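Putative phosphinothricin acetyltransferase YwnH (Bacillus subtilis, PDB 1VHS) probably confers resistance to phosphinothricin tripeptide by transferring an acetyl group from acetyl-CoA to phosphinothricin. Local coordinates at residues 70-84 / 109-121. Sequence-based numbering, arbitrary orientation. Where two conformers were deposited one is given.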
ATOM      1  N   PHE A  70       2.769  -6.019   1.750  1.00 13.65           N
ATOM      2  CA  PHE A  70       1.781  -6.837   2.445  1.00 13.88           C
ATOM      3  C   PHE A  70       2.227  -6.779   3.902  1.00 17.93           C
ATOM      4  O   PHE A  70       3.400  -6.991   4.207  1.00 20.68           O
ATOM      5  CB  PHE A  70       1.784  -8.285   1.959  1.00 13.84           C
ATOM      6  CG  PHE A  70       1.188  -8.465   0.595  1.00 15.21           C
ATOM      7  CD1 PHE A  70       1.989  -8.419  -0.542  1.00 11.50           C
ATOM      8  CD2 PHE A  70      -0.182  -8.642   0.445  1.00 14.89           C
ATOM      9  CE1 PHE A  70       1.428  -8.546  -1.815  1.00 17.83           C
ATOM     10  CE2 PHE A  70      -0.757  -8.769  -0.823  1.00 20.28           C
ATOM     11  CZ  PHE A  70       0.052  -8.721  -1.955  1.00 18.41           C
ATOM     12  N   GLU A  71       1.304  -6.469   4.799  1.00 20.30           N
ATOM     13  CA  GLU A  71       1.654  -6.367   6.209  1.00 22.36           C
ATOM     14  C   GLU A  71       0.673  -7.118   7.080  1.00 23.34           C
ATOM     15  O   GLU A  71      -0.482  -7.311   6.703  1.00 18.87           O
ATOM     16  CB  GLU A  71       1.716  -4.895   6.611  1.00 25.16           C
ATOM     17  CG  GLU A  71       2.863  -4.147   5.939  1.00 33.58           C
ATOM     18  CD  GLU A  71       2.742  -2.644   6.058  1.00 35.29           C
ATOM     19  OE1 GLU A  71       2.496  -2.153   7.180  1.00 37.86           O
ATOM     20  OE2 GLU A  71       2.904  -1.954   5.028  1.00 35.58           O
ATOM     21  N   THR A  72       1.146  -7.561   8.240  1.00 25.24           N
ATOM     22  CA  THR A  72       0.299  -8.293   9.173  1.00 25.02           C
ATOM     23  C   THR A  72      -0.744  -7.350   9.743  1.00 27.50           C
ATOM     24  O   THR A  72      -0.511  -6.142   9.845  1.00 29.61           O
ATOM     25  CB  THR A  72       1.116  -8.859  10.347  1.00 31.20           C
ATOM     26  OG1 THR A  72       1.716  -7.780  11.073  1.00 36.74           O
ATOM     27  CG2 THR A  72       2.199  -9.783   9.841  1.00 26.48           C
ATOM     28  N   PHE A  73      -1.899  -7.895  10.107  1.00 27.27           N
ATOM     29  CA  PHE A  73      -2.953  -7.078  10.693  1.00 29.51           C
ATOM     30  C   PHE A  73      -2.675  -6.980  12.186  1.00 30.74           C
ATOM     31  O   PHE A  73      -2.625  -5.889  12.753  1.00 33.65           O
ATOM     32  CB  PHE A  73      -4.325  -7.716  10.468  1.00 28.29           C
ATOM     33  CG  PHE A  73      -5.435  -7.028  11.210  1.00 25.12           C
ATOM     34  CD1 PHE A  73      -5.803  -5.728  10.888  1.00 29.46           C
ATOM     35  CD2 PHE A  73      -6.091  -7.673  12.255  1.00 28.41           C
ATOM     36  CE1 PHE A  73      -6.813  -5.074  11.600  1.00 30.67           C
ATOM     37  CE2 PHE A  73      -7.099  -7.032  12.972  1.00 28.86           C
ATOM     38  CZ  PHE A  73      -7.461  -5.730  12.643  1.00 30.96           C
ATOM     39  N   TYR A  74      -2.491  -8.138  12.811  1.00 34.14           N
ATOM     40  CA  TYR A  74      -2.203  -8.208  14.237  1.00 40.18           C
ATOM     41  C   TYR A  74      -1.284  -9.395  14.502  1.00 41.17           C
ATOM     42  O   TYR A  74      -1.544 -10.508  14.036  1.00 40.82           O
ATOM     43  CB  TYR A  74      -3.498  -8.370  15.037  1.00 42.36           C
ATOM     44  CG  TYR A  74      -3.316  -8.179  16.528  1.00 47.19           C
ATOM     45  CD1 TYR A  74      -2.975  -6.933  17.053  1.00 49.61           C
ATOM     46  CD2 TYR A  74      -3.469  -9.246  17.412  1.00 49.94           C
ATOM     47  CE1 TYR A  74      -2.791  -6.752  18.423  1.00 50.67           C
ATOM     48  CE2 TYR A  74      -3.286  -9.078  18.785  1.00 53.06           C
ATOM     49  CZ  TYR A  74      -2.947  -7.828  19.281  1.00 53.21           C
ATOM     50  OH  TYR A  74      -2.759  -7.654  20.635  1.00 55.90           O
ATOM     51  N   GLY A  75      -0.213  -9.148  15.250  1.00 43.41           N
ATOM     52  CA  GLY A  75       0.739 -10.198  15.568  1.00 45.03           C
ATOM     53  C   GLY A  75       0.168 -11.274  16.472  1.00 45.87           C
ATOM     54  O   GLY A  75       0.649 -11.488  17.583  1.00 46.68           O
ATOM     55  N   ARG A  76      -0.860 -11.954  15.985  1.00 46.46           N
ATOM     56  CA  ARG A  76      -1.515 -13.020  16.726  1.00 46.45           C
ATOM     57  C   ARG A  76      -1.918 -14.084  15.717  1.00 44.99           C
ATOM     58  O   ARG A  76      -2.432 -13.770  14.643  1.00 44.63           O
ATOM     59  CB  ARG A  76      -2.750 -12.474  17.448  1.00 50.31           C
ATOM     60  CG  ARG A  76      -3.594 -13.514  18.163  1.00 53.40           C
ATOM     61  CD  ARG A  76      -4.829 -12.863  18.777  1.00 58.04           C
ATOM     62  NE  ARG A  76      -5.809 -13.840  19.242  1.00 59.86           N
ATOM     63  CZ  ARG A  76      -6.992 -13.522  19.759  1.00 61.21           C
ATOM     64  NH1 ARG A  76      -7.345 -12.249  19.878  1.00 63.63           N
ATOM     65  NH2 ARG A  76      -7.825 -14.475  20.151  1.00 60.89           N
ATOM     66  N   PRO A  77      -1.676 -15.362  16.043  1.00 41.52           N
ATOM     67  CA  PRO A  77      -2.016 -16.477  15.157  1.00 39.10           C
ATOM     68  C   PRO A  77      -3.447 -16.437  14.629  1.00 34.25           C
ATOM     69  O   PRO A  77      -3.696 -16.778  13.476  1.00 34.05           O
ATOM     70  CB  PRO A  77      -1.753 -17.698  16.032  1.00 40.35           C
ATOM     71  CG  PRO A  77      -0.598 -17.248  16.864  1.00 39.33           C
ATOM     72  CD  PRO A  77      -1.018 -15.854  17.267  1.00 40.82           C
ATOM     73  N   ALA A  78      -4.383 -16.016  15.473  1.00 32.57           N
ATOM     74  CA  ALA A  78      -5.785 -15.946  15.077  1.00 30.26           C
ATOM     75  C   ALA A  78      -5.973 -15.108  13.816  1.00 24.84           C
ATOM     76  O   ALA A  78      -6.908 -15.337  13.051  1.00 25.49           O
ATOM     77  CB  ALA A  78      -6.625 -15.369  16.211  1.00 32.21           C
ATOM     78  N   TYR A  79      -5.084 -14.140  13.601  1.00 22.44           N
ATOM     79  CA  TYR A  79      -5.182 -13.281  12.423  1.00 24.10           C
ATOM     80  C   TYR A  79      -4.187 -13.614  11.308  1.00 23.58           C
ATOM     81  O   TYR A  79      -4.017 -12.827  10.381  1.00 21.42           O
ATOM     82  CB  TYR A  79      -5.009 -11.813  12.824  1.00 23.71           C
ATOM     83  CG  TYR A  79      -6.007 -11.346  13.860  1.00 25.47           C
ATOM     84  CD1 TYR A  79      -5.739 -11.472  15.223  1.00 28.23           C
ATOM     85  CD2 TYR A  79      -7.227 -10.795  13.476  1.00 24.21           C
ATOM     86  CE1 TYR A  79      -6.672 -11.054  16.183  1.00 32.50           C
ATOM     87  CE2 TYR A  79      -8.162 -10.379  14.419  1.00 29.73           C
ATOM     88  CZ  TYR A  79      -7.880 -10.509  15.770  1.00 31.33           C
ATOM     89  OH  TYR A  79      -8.809 -10.088  16.699  1.00 31.70           O
ATOM     90  N   ASN A  80      -3.547 -14.777  11.392  1.00 24.04           N
ATOM     91  CA  ASN A  80      -2.562 -15.199  10.390  1.00 26.53           C
ATOM     92  C   ASN A  80      -2.980 -15.150   8.921  1.00 22.50           C
ATOM     93  O   ASN A  80      -2.132 -15.001   8.046  1.00 25.25           O
ATOM     94  CB  ASN A  80      -2.068 -16.621  10.683  1.00 31.11           C
ATOM     95  CG  ASN A  80      -1.175 -16.688  11.893  1.00 35.54           C
ATOM     96  OD1 ASN A  80      -0.500 -15.718  12.235  1.00 38.86           O
ATOM     97  ND2 ASN A  80      -1.148 -17.847  12.543  1.00 40.74           N
ATOM     98  N   LYS A  81      -4.268 -15.303   8.642  1.00 19.31           N
ATOM     99  CA  LYS A  81      -4.748 -15.286   7.266  1.00 19.71           C
ATOM    100  C   LYS A  81      -5.308 -13.937   6.847  1.00 17.04           C
ATOM    101  O   LYS A  81      -5.920 -13.812   5.788  1.00 17.37           O
ATOM    102  CB  LYS A  81      -5.807 -16.370   7.068  1.00 22.63           C
ATOM    103  CG  LYS A  81      -5.221 -17.764   6.910  1.00 34.62           C
ATOM    104  CD  LYS A  81      -6.298 -18.833   6.880  1.00 40.10           C
ATOM    105  CE  LYS A  81      -6.789 -19.136   8.281  1.00 46.91           C
ATOM    106  NZ  LYS A  81      -5.680 -19.644   9.141  1.00 49.40           N
ATOM    107  N   THR A  82      -5.089 -12.930   7.680  1.00 16.46           N
ATOM    108  CA  THR A  82      -5.580 -11.589   7.396  1.00 16.12           C
ATOM    109  C   THR A  82      -4.396 -10.646   7.253  1.00 16.50           C
ATOM    110  O   THR A  82      -3.514 -10.596   8.113  1.00 16.53           O
ATOM    111  CB  THR A  82      -6.528 -11.107   8.524  1.00 16.78           C
ATOM    112  OG1 THR A  82      -7.670 -11.974   8.577  1.00 18.01           O
ATOM    113  CG2 THR A  82      -6.998  -9.686   8.266  1.00 19.85           C
ATOM    114  N   ALA A  83      -4.368  -9.902   6.156  1.00 13.42           N
ATOM    115  CA  ALA A  83      -3.277  -8.976   5.915  1.00 14.22           C
ATOM    116  C   ALA A  83      -3.734  -7.666   5.318  1.00 17.41           C
ATOM    117  O   ALA A  83      -4.852  -7.537   4.828  1.00 16.58           O
ATOM    118  CB  ALA A  83      -2.237  -9.626   4.989  1.00 13.78           C
ATOM    119  N   GLU A  84      -2.842  -6.687   5.360  1.00 16.54           N
ATOM    120  CA  GLU A  84      -3.117  -5.386   4.795  1.00 16.31           C
ATOM    121  C   GLU A  84      -2.275  -5.250   3.539  1.00 15.56           C
ATOM    122  O   GLU A  84      -1.169  -5.787   3.469  1.00 19.14           O
ATOM    123  CB  GLU A  84      -2.729  -4.285   5.785  1.00 20.16           C
ATOM    124  CG  GLU A  84      -3.588  -4.251   7.038  0.65 28.11           C
ATOM    125  CD  GLU A  84      -2.857  -3.681   8.238  0.65 31.42           C
ATOM    126  OE1 GLU A  84      -2.170  -2.647   8.088  0.65 36.57           O
ATOM    127  OE2 GLU A  84      -2.979  -4.265   9.335  0.65 34.33           O
ATOM    128  N   ILE A 109      -1.125 -12.317  -6.415  1.00 18.52           N
ATOM    129  CA  ILE A 109      -0.150 -12.786  -5.443  1.00 20.39           C
ATOM    130  C   ILE A 109      -0.719 -13.204  -4.089  1.00 19.05           C
ATOM    131  O   ILE A 109      -0.363 -14.255  -3.563  1.00 19.49           O
ATOM    132  CB  ILE A 109       0.928 -11.701  -5.225  1.00 20.93           C
ATOM    133  CG1 ILE A 109       1.798 -11.590  -6.480  1.00 21.87           C
ATOM    134  CG2 ILE A 109       1.755 -12.005  -3.983  1.00 21.13           C
ATOM    135  CD1 ILE A 109       2.845 -10.480  -6.406  1.00 23.82           C
ATOM    136  N   ALA A 110      -1.613 -12.388  -3.538  1.00 18.31           N
ATOM    137  CA  ALA A 110      -2.194 -12.635  -2.216  1.00 18.82           C
ATOM    138  C   ALA A 110      -2.587 -14.073  -1.862  1.00 16.93           C
ATOM    139  O   ALA A 110      -2.201 -14.577  -0.811  1.00 18.82           O
ATOM    140  CB  ALA A 110      -3.384 -11.697  -1.995  1.00 17.43           C
ATOM    141  N   PRO A 111      -3.365 -14.747  -2.724  1.00 19.29           N
ATOM    142  CA  PRO A 111      -3.776 -16.127  -2.443  1.00 21.90           C
ATOM    143  C   PRO A 111      -2.600 -17.072  -2.224  1.00 24.30           C
ATOM    144  O   PRO A 111      -2.663 -17.976  -1.390  1.00 26.70           O
ATOM    145  CB  PRO A 111      -4.593 -16.502  -3.678  1.00 24.56           C
ATOM    146  CG  PRO A 111      -5.183 -15.201  -4.089  1.00 22.00           C
ATOM    147  CD  PRO A 111      -3.997 -14.265  -3.962  1.00 19.80           C
ATOM    148  N   ASN A 112      -1.523 -16.862  -2.972  1.00 26.06           N
ATOM    149  CA  ASN A 112      -0.349 -17.713  -2.835  1.00 26.64           C
ATOM    150  C   ASN A 112       0.432 -17.412  -1.566  1.00 26.12           C
ATOM    151  O   ASN A 112       1.323 -18.170  -1.187  1.00 27.62           O
ATOM    152  CB  ASN A 112       0.555 -17.577  -4.062  1.00 30.44           C
ATOM    153  CG  ASN A 112      -0.082 -18.141  -5.318  1.00 39.52           C
ATOM    154  OD1 ASN A 112      -0.900 -17.486  -5.966  1.00 42.11           O
ATOM    155  ND2 ASN A 112       0.282 -19.371  -5.661  1.00 44.04           N
ATOM    156  N   LEU A 113       0.097 -16.306  -0.905  1.00 21.89           N
ATOM    157  CA  LEU A 113       0.762 -15.932   0.336  1.00 22.26           C
ATOM    158  C   LEU A 113      -0.012 -16.500   1.523  1.00 20.84           C
ATOM    159  O   LEU A 113       0.382 -16.326   2.678  1.00 22.20           O
ATOM    160  CB  LEU A 113       0.854 -14.405   0.455  1.00 20.40           C
ATOM    161  CG  LEU A 113       1.657 -13.691  -0.639  1.00 22.41           C
ATOM    162  CD1 LEU A 113       1.594 -12.186  -0.424  1.00 21.30           C
ATOM    163  CD2 LEU A 113       3.100 -14.178  -0.618  1.00 23.75           C
ATOM    164  N   GLY A 114      -1.115 -17.182   1.231  1.00 19.91           N
ATOM    165  CA  GLY A 114      -1.933 -17.756   2.284  1.00 19.45           C
ATOM    166  C   GLY A 114      -2.881 -16.739   2.902  1.00 20.39           C
ATOM    167  O   GLY A 114      -3.432 -16.960   3.979  1.00 19.71           O
ATOM    168  N   ILE A 115      -3.079 -15.620   2.217  1.00 18.35           N
ATOM    169  CA  ILE A 115      -3.966 -14.572   2.712  1.00 17.96           C
ATOM    170  C   ILE A 115      -5.417 -14.843   2.323  1.00 19.08           C
ATOM    171  O   ILE A 115      -5.725 -15.033   1.147  1.00 18.63           O
ATOM    172  CB  ILE A 115      -3.561 -13.206   2.142  1.00 18.72           C
ATOM    173  CG1 ILE A 115      -2.148 -12.853   2.610  1.00 17.34           C
ATOM    174  CG2 ILE A 115      -4.560 -12.135   2.589  1.00 19.92           C
ATOM    175  CD1 ILE A 115      -1.527 -11.698   1.848  1.00 16.80           C
ATOM    176  N   ARG A 116      -6.298 -14.866   3.319  1.00 19.32           N
ATOM    177  CA  ARG A 116      -7.724 -15.094   3.093  1.00 21.42           C
ATOM    178  C   ARG A 116      -8.502 -13.781   3.065  1.00 19.28           C
ATOM    179  O   ARG A 116      -9.415 -13.606   2.256  1.00 17.92           O
ATOM    180  CB  ARG A 116      -8.299 -16.003   4.182  1.00 23.85           C
ATOM    181  CG  ARG A 116      -9.811 -16.161   4.111  1.00 30.80           C
ATOM    182  CD  ARG A 116     -10.300 -17.295   4.998  1.00 35.22           C
ATOM    183  NE  ARG A 116      -9.894 -17.131   6.392  1.00 38.17           N
ATOM    184  CZ  ARG A 116     -10.093 -18.046   7.335  1.00 42.35           C
ATOM    185  NH1 ARG A 116      -9.692 -17.822   8.579  1.00 45.26           N
ATOM    186  NH2 ARG A 116     -10.690 -19.192   7.031  1.00 44.99           N
ATOM    187  N   SER A 117      -8.143 -12.861   3.951  1.00 15.92           N
ATOM    188  CA  SER A 117      -8.810 -11.558   4.021  1.00 18.08           C
ATOM    189  C   SER A 117      -7.770 -10.472   3.823  1.00 15.83           C
ATOM    190  O   SER A 117      -6.783 -10.404   4.553  1.00 16.54           O
ATOM    191  CB  SER A 117      -9.499 -11.372   5.382  1.00 16.01           C
ATOM    192  OG  SER A 117     -10.433 -12.418   5.623  1.00 20.76           O
ATOM    193  N   LEU A 118      -7.990  -9.624   2.830  1.00 13.22           N
ATOM    194  CA  LEU A 118      -7.055  -8.552   2.533  1.00 16.52           C
ATOM    195  C   LEU A 118      -7.742  -7.212   2.765  1.00 14.87           C
ATOM    196  O   LEU A 118      -8.836  -6.988   2.278  1.00 14.47           O
ATOM    197  CB  LEU A 118      -6.589  -8.680   1.079  1.00 16.71           C
ATOM    198  CG  LEU A 118      -5.406  -7.836   0.615  1.00 20.71           C
ATOM    199  CD1 LEU A 118      -4.187  -8.153   1.470  1.00 22.82           C
ATOM    200  CD2 LEU A 118      -5.122  -8.126  -0.864  1.00 21.88           C
HETATM  201  N   MSE A 119      -7.101  -6.332   3.527  1.00 11.95           N
HETATM  202  CA  MSE A 119      -7.662  -5.018   3.816  1.00 11.75           C
HETATM  203  C   MSE A 119      -6.767  -3.885   3.315  1.00 16.96           C
HETATM  204  O   MSE A 119      -5.547  -4.034   3.215  1.00 16.44           O
HETATM  205  CB  MSE A 119      -7.871  -4.852   5.328  1.00 15.85           C
HETATM  206  CG  MSE A 119      -9.028  -5.657   5.890  1.00 21.96           C
HETATM  207 SE   MSE A 119      -9.221  -5.377   7.809  1.00 39.46          SE
HETATM  208  CE  MSE A 119      -7.810  -6.487   8.340  1.00 16.79           C
ATOM    209  N   ALA A 120      -7.392  -2.751   3.011  1.00 13.09           N
ATOM    210  CA  ALA A 120      -6.685  -1.573   2.536  1.00 12.90           C
ATOM    211  C   ALA A 120      -7.161  -0.366   3.334  1.00 14.28           C
ATOM    212  O   ALA A 120      -8.359  -0.197   3.549  1.00 15.04           O
ATOM    213  CB  ALA A 120      -6.963  -1.352   1.041  1.00 13.21           C
ATOM    214  N   PHE A 121      -6.220   0.461   3.777  1.00 13.13           N
ATOM    215  CA  PHE A 121      -6.535   1.660   4.555  1.00 16.28           C
ATOM    216  C   PHE A 121      -6.404   2.859   3.632  1.00 16.77           C
ATOM    217  O   PHE A 121      -5.300   3.220   3.214  1.00 18.55           O
ATOM    218  CB  PHE A 121      -5.569   1.786   5.740  1.00 22.44           C
ATOM    219  CG  PHE A 121      -5.761   0.729   6.793  1.00 28.55           C
ATOM    220  CD1 PHE A 121      -5.704  -0.622   6.465  1.00 33.30           C
ATOM    221  CD2 PHE A 121      -6.011   1.085   8.116  1.00 39.18           C
ATOM    222  CE1 PHE A 121      -5.895  -1.605   7.436  1.00 35.19           C
ATOM    223  CE2 PHE A 121      -6.204   0.109   9.098  1.00 39.59           C
ATOM    224  CZ  PHE A 121      -6.144  -1.240   8.754  1.00 37.99           C
TER
HETATM  225  O   HOH W   1      -9.161 -14.243   7.162  1.00 30.11           O
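In the beta-alpha-beta unit formed by strand 82-89, helix 98-109 and strand 117-123, the first residues of the two parallel strands pair beside the end of the connecting helix. Lys-81 O opens the ladder by accepting two backbone N-H groups, from Arg-116 N at 2.7 Å on a lone pair in the carbonyl plane and from Ser-117 N at 3.0 Å, tilted from that plane. Ala-83 N then gives to Ser-117 O, and Ala-83 O accepts from Met-119 N. Beside this start, Lys-81 CE lies over one face of the Arg-116 guanidinium, offset toward the rim, while Arg-116 NE donates to a water that also bonds Thr-82 OG1 and Ser-117 OG, hydroxyls that can share it on this partly exposed face.

This crossover is central to the GNAT fold. On the sheet face carrying Ala-83, the link after the helix meets Phe-70 of neighbouring strand 64-72: Leu-113 CD1 sits over the ring centre in a CH-pi contact, and Ile-115 CD1 reaches Phe-70 CD2 at 3.6 Å; the small Ala-83 lets that methyl pack against its CB. On the other face, a bend at chi3 (-78°) brings selenomethionine Met-119 CE to Thr-82 CG2 and Phe-73 CD1, while SE lies obliquely to the Phe-73 ring in a Met-aromatic contact.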